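Local coordinates for protein cellulosomal scaffoldin (Acetivibrio cellulolyticus, PDB 3ZUC) that binds crystalline cellulose through this family 3b carbohydrate-binding module of a cellulosomal scaffoldin, probably anchoring the enzyme complex to its substrate, at residues K25-L38 with G96-G108. Sequence-based numbering, arbitrary orientation.
Sequences KFRLTNTGSNAINL and GTLAANTSIEVQG
The Asn30 side chain reaches across to the backbone of Leu98 where strand 25-30 gives way to a loop. With CG anti to the backbone N (chi1 -178°), its amide lies against the 99-100 backbone and every polar atom is used. ND2 donates to Leu98 O (2.9 Å), which lies nearly in the amide plane, and almost straight to Asn34 O, while OD1 accepts from Gly32 N (2.9 Å), closing an Asx turn. Leu98 O takes a second bond from Ile36 N on the opposite face of its carbonyl plane, so one acceptor joins the two ends of the loop, the last residue of strand 25-30 and the first of strand 36-37, to strand 97-98. An asparagine, donor and acceptor on one short stem, suits this place.

Strands 25-30 and 102-108 are antiparallel neighbours in one sheet of the CBM3 beta-sandwich, and their side chains alternate between its two faces. Phe26, Leu28, Ile104 and Val106 lie on the buried face, where apolar residues suit the meeting with the other sheet: Phe26 packs on Ile89, Leu28 and Val106 on Phe91. Ile104 CD1 meets Leu38 CD1 tip to tip at 3.9 Å; Leu38 CD2 also packs on Leu98 CB (4.2 Å). On the other face, long polar chains combine aliphatic stems with polar or charged ends. Lys25 lies alongside Gln107, and its bend at chi3 (63°) brings NZ to 2.8 Å from Gln107 OE1, well above the carbonyl plane. One water links Lys25 NZ to Glu105 OE1, which also bonds Tyr133; another joins Glu105 OE2 to NH1 of Arg27, and the NE of that arginine forms a salt bridge with Glu9.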
loop_
_atom_site.group_PDB
_atom_site.type_symbol
_atom_site.label_atom_id
_atom_site.label_comp_id
_atom_site.label_asym_id
_atom_site.label_seq_id
_atom_site.Cartn_x
_atom_site.Cartn_y
_atom_site.Cartn_z
ATOM N N LYS A 25 -5.846 -1.624 2.599
ATOM C CA LYS A 25 -5.640 -2.963 3.125
ATOM C C LYS A 25 -4.997 -3.825 2.055
ATOM O O LYS A 25 -5.576 -4.012 0.984
ATOM C CB LYS A 25 -6.992 -3.606 3.552
ATOM C CG LYS A 25 -7.572 -2.968 4.755
ATOM C CD LYS A 25 -8.793 -3.665 5.252
ATOM C CE LYS A 25 -8.548 -5.089 5.701
ATOM N NZ LYS A 25 -9.550 -5.498 6.760
ATOM N N PHE A 26 -3.819 -4.358 2.355
ATOM C CA PHE A 26 -3.103 -5.227 1.455
ATOM C C PHE A 26 -3.055 -6.644 2.013
ATOM O O PHE A 26 -2.936 -6.835 3.225
ATOM C CB PHE A 26 -1.637 -4.784 1.319
ATOM C CG PHE A 26 -1.411 -3.485 0.598
ATOM C CD1 PHE A 26 -1.492 -2.272 1.237
ATOM C CD2 PHE A 26 -1.063 -3.491 -0.746
ATOM C CE1 PHE A 26 -1.230 -1.078 0.502
ATOM C CE2 PHE A 26 -0.794 -2.338 -1.443
ATOM C CZ PHE A 26 -0.885 -1.161 -0.828
ATOM N N ARG A 27 -3.078 -7.634 1.129
ATOM C CA ARG A 27 -2.735 -9.006 1.490
ATOM C C ARG A 27 -1.610 -9.436 0.575
ATOM O O ARG A 27 -1.738 -9.379 -0.648
ATOM C CB ARG A 27 -3.928 -9.959 1.385
ATOM C CG ARG A 27 -3.556 -11.392 1.802
ATOM C CD ARG A 27 -4.761 -12.222 2.167
ATOM N NE ARG A 27 -5.609 -12.448 1.015
ATOM C CZ ARG A 27 -6.839 -12.931 1.095
ATOM N NH1 ARG A 27 -7.367 -13.212 2.281
ATOM N NH2 ARG A 27 -7.532 -13.119 -0.009
ATOM N N LEU A 28 -0.508 -9.836 1.188
ATOM C CA LEU A 28 0.693 -10.231 0.477
ATOM C C LEU A 28 0.878 -11.726 0.629
ATOM O O LEU A 28 0.905 -12.221 1.752
ATOM C CB LEU A 28 1.911 -9.525 1.058
ATOM C CG LEU A 28 1.797 -8.006 1.198
ATOM C CD1 LEU A 28 3.088 -7.457 1.791
ATOM C CD2 LEU A 28 1.400 -7.309 -0.100
ATOM N N THR A 29 1.036 -12.438 -0.489
ATOM C CA THR A 29 1.196 -13.891 -0.471
ATOM C C THR A 29 2.491 -14.283 -1.140
ATOM O O THR A 29 2.779 -13.844 -2.253
ATOM C CB THR A 29 0.025 -14.590 -1.189
ATOM O OG1 THR A 29 -1.214 -14.205 -0.589
ATOM C CG2 THR A 29 0.149 -16.121 -1.107
ATOM N N ASN A 30 3.279 -15.092 -0.445
ATOM C CA ASN A 30 4.454 -15.694 -1.051
ATOM C C ASN A 30 4.013 -16.935 -1.819
ATOM O O ASN A 30 3.641 -17.926 -1.215
ATOM C CB ASN A 30 5.470 -16.052 0.031
ATOM C CG ASN A 30 6.739 -16.627 -0.530
ATOM O OD1 ASN A 30 6.833 -16.950 -1.716
ATOM N ND2 ASN A 30 7.736 -16.760 0.314
ATOM N N THR A 31 4.004 -16.847 -3.149
ATOM C CA THR A 31 3.516 -17.937 -3.985
ATOM C C THR A 31 4.630 -18.881 -4.407
ATOM O O THR A 31 4.417 -19.774 -5.225
ATOM C CB THR A 31 2.824 -17.385 -5.243
ATOM O OG1 THR A 31 3.763 -16.642 -6.022
ATOM C CG2 THR A 31 1.670 -16.490 -4.869
ATOM N N GLY A 32 5.823 -18.674 -3.872
ATOM C CA GLY A 32 6.962 -19.497 -4.226
ATOM C C GLY A 32 7.399 -20.392 -3.083
ATOM O O GLY A 32 6.764 -20.476 -2.031
ATOM N N SER A 33 8.535 -21.044 -3.288
ATOM C CA SER A 33 9.020 -22.030 -2.340
ATOM C C SER A 33 10.124 -21.473 -1.441
ATOM O O SER A 33 10.522 -22.132 -0.489
ATOM C CB SER A 33 9.542 -23.255 -3.079
ATOM O OG SER A 33 10.578 -22.845 -3.939
ATOM N N ASN A 34 10.621 -20.278 -1.738
ATOM C CA ASN A 34 11.669 -19.677 -0.918
ATOM C C ASN A 34 11.124 -18.500 -0.137
ATOM O O ASN A 34 10.271 -17.760 -0.612
ATOM C CB ASN A 34 12.860 -19.239 -1.773
ATOM C CG ASN A 34 13.574 -20.413 -2.411
ATOM O OD1 ASN A 34 14.392 -21.067 -1.776
ATOM N ND2 ASN A 34 13.256 -20.694 -3.667
ATOM N N ALA A 35 11.604 -18.326 1.084
ATOM C CA ALA A 35 11.138 -17.219 1.913
ATOM C C ALA A 35 11.494 -15.869 1.299
ATOM O O ALA A 35 12.474 -15.718 0.565
ATOM C CB ALA A 35 11.722 -17.325 3.316
ATOM N N ILE A 36 10.651 -14.892 1.604
ATOM C CA ILE A 36 10.848 -13.532 1.156
ATOM C C ILE A 36 11.207 -12.664 2.353
ATOM O O ILE A 36 10.514 -12.679 3.384
ATOM C CB ILE A 36 9.563 -13.008 0.489
ATOM C CG1 ILE A 36 9.403 -13.666 -0.888
ATOM C CG2 ILE A 36 9.599 -11.490 0.369
ATOM C CD1 ILE A 36 8.070 -13.433 -1.545
ATOM N N ASN A 37 12.272 -11.885 2.215
ATOM C CA ASN A 37 12.684 -10.953 3.265
ATOM C C ASN A 37 11.850 -9.676 3.216
ATOM O O ASN A 37 12.017 -8.855 2.307
ATOM C CB ASN A 37 14.176 -10.620 3.131
ATOM C CG ASN A 37 14.696 -9.825 4.317
ATOM O OD1 ASN A 37 13.919 -9.305 5.114
ATOM N ND2 ASN A 37 16.009 -9.707 4.426
ATOM N N LEU A 38 10.963 -9.492 4.181
ATOM C CA LEU A 38 10.047 -8.370 4.133
ATOM C C LEU A 38 10.746 -7.029 4.242
ATOM O O LEU A 38 10.211 -6.026 3.760
ATOM C CB LEU A 38 8.985 -8.499 5.215
ATOM C CG LEU A 38 7.953 -9.599 4.936
ATOM C CD1 LEU A 38 7.126 -9.870 6.182
ATOM C CD2 LEU A 38 7.041 -9.255 3.795
ATOM N N GLY A 96 10.636 -9.667 9.880
ATOM C CA GLY A 96 11.036 -11.023 9.546
ATOM C C GLY A 96 10.766 -11.408 8.108
ATOM O O GLY A 96 10.780 -10.573 7.206
ATOM N N THR A 97 10.534 -12.700 7.912
ATOM C CA THR A 97 10.350 -13.265 6.589
ATOM C C THR A 97 8.936 -13.753 6.375
ATOM O O THR A 97 8.216 -14.084 7.321
ATOM C CB THR A 97 11.273 -14.466 6.378
ATOM O OG1 THR A 97 10.970 -15.486 7.348
ATOM C CG2 THR A 97 12.708 -14.041 6.515
ATOM N N LEU A 98 8.557 -13.801 5.107
ATOM C CA LEU A 98 7.273 -14.339 4.702
ATOM C C LEU A 98 7.528 -15.716 4.107
ATOM O O LEU A 98 8.184 -15.843 3.063
ATOM C CB LEU A 98 6.606 -13.418 3.682
ATOM C CG LEU A 98 5.209 -13.830 3.213
ATOM C CD1 LEU A 98 4.205 -13.843 4.348
ATOM C CD2 LEU A 98 4.741 -12.898 2.109
ATOM N N ALA A 99 7.049 -16.742 4.804
ATOM C CA ALA A 99 7.312 -18.121 4.440
ATOM C C ALA A 99 6.624 -18.507 3.154
ATOM O O ALA A 99 5.623 -17.919 2.760
ATOM C CB ALA A 99 6.861 -19.049 5.548
ATOM N N ALA A 100 7.179 -19.516 2.497
ATOM C CA ALA A 100 6.588 -20.068 1.303
ATOM C C ALA A 100 5.113 -20.380 1.507
ATOM O O ALA A 100 4.726 -20.927 2.540
ATOM C CB ALA A 100 7.344 -21.336 0.901
ATOM N N ASN A 101 4.301 -20.039 0.516
ATOM C CA ASN A 101 2.899 -20.410 0.536
ATOM C C ASN A 101 2.233 -19.922 1.815
ATOM O O ASN A 101 1.494 -20.669 2.466
ATOM C CB ASN A 101 2.789 -21.923 0.402
ATOM C CG ASN A 101 3.599 -22.440 -0.753
ATOM O OD1 ASN A 101 3.429 -21.991 -1.888
ATOM N ND2 ASN A 101 4.524 -23.346 -0.468
ATOM N N THR A 102 2.540 -18.684 2.200
ATOM C CA THR A 102 1.844 -18.026 3.312
ATOM C C THR A 102 1.534 -16.607 2.954
ATOM O O THR A 102 2.146 -16.028 2.060
ATOM C CB THR A 102 2.628 -18.059 4.635
ATOM O OG1 THR A 102 3.732 -17.154 4.641
ATOM C CG2 THR A 102 3.155 -19.428 4.883
ATOM N N SER A 103 0.593 -16.022 3.678
ATOM C CA SER A 103 0.201 -14.657 3.421
ATOM C C SER A 103 0.081 -13.865 4.703
ATOM O O SER A 103 -0.164 -14.416 5.781
ATOM C CB SER A 103 -1.136 -14.628 2.700
ATOM O OG SER A 103 -2.160 -15.089 3.559
ATOM N N ILE A 104 0.236 -12.558 4.558
ATOM C CA ILE A 104 0.021 -11.625 5.645
ATOM C C ILE A 104 -0.831 -10.467 5.154
ATOM O O ILE A 104 -0.764 -10.047 4.000
ATOM C CB ILE A 104 1.327 -11.072 6.221
ATOM C CG1 ILE A 104 2.166 -10.397 5.144
ATOM C CG2 ILE A 104 2.103 -12.173 6.956
ATOM C CD1 ILE A 104 3.314 -9.543 5.681
ATOM N N GLU A 105 -1.616 -9.913 6.068
ATOM C CA GLU A 105 -2.355 -8.682 5.826
ATOM C C GLU A 105 -1.571 -7.487 6.376
ATOM O O GLU A 105 -0.846 -7.601 7.370
ATOM C CB GLU A 105 -3.738 -8.735 6.499
ATOM C CG GLU A 105 -4.665 -9.812 5.909
ATOM C CD GLU A 105 -6.096 -9.811 6.442
ATOM O OE1 GLU A 105 -6.742 -8.754 6.479
ATOM O OE2 GLU A 105 -6.607 -10.907 6.759
ATOM N N VAL A 106 -1.758 -6.332 5.736
ATOM C CA VAL A 106 -1.242 -5.057 6.204
ATOM C C VAL A 106 -2.406 -4.076 6.134
ATOM O O VAL A 106 -2.879 -3.748 5.052
ATOM C CB VAL A 106 -0.089 -4.578 5.335
ATOM C CG1 VAL A 106 0.408 -3.254 5.832
ATOM C CG2 VAL A 106 1.043 -5.601 5.345
ATOM N N GLN A 107 -2.877 -3.632 7.292
ATOM C CA GLN A 107 -4.076 -2.804 7.394
ATOM C C GLN A 107 -3.699 -1.458 8.007
ATOM O O GLN A 107 -3.166 -1.410 9.119
ATOM C CB GLN A 107 -5.094 -3.506 8.287
ATOM C CG GLN A 107 -6.353 -2.726 8.558
ATOM C CD GLN A 107 -7.412 -3.598 9.170
ATOM O OE1 GLN A 107 -7.644 -4.710 8.691
ATOM N NE2 GLN A 107 -8.061 -3.124 10.222
ATOM N N GLY A 108 -3.818 -0.410 7.193
ATOM C CA GLY A 108 -3.411 0.936 7.593
ATOM C C GLY A 108 -4.435 2.033 7.310
ATOM O O GLY A 108 -5.398 1.815 6.579
HETATM O O HOH W 1 -9.343 -8.267 6.578
HETATM O O HOH W 2 -6.110 -13.356 4.956
#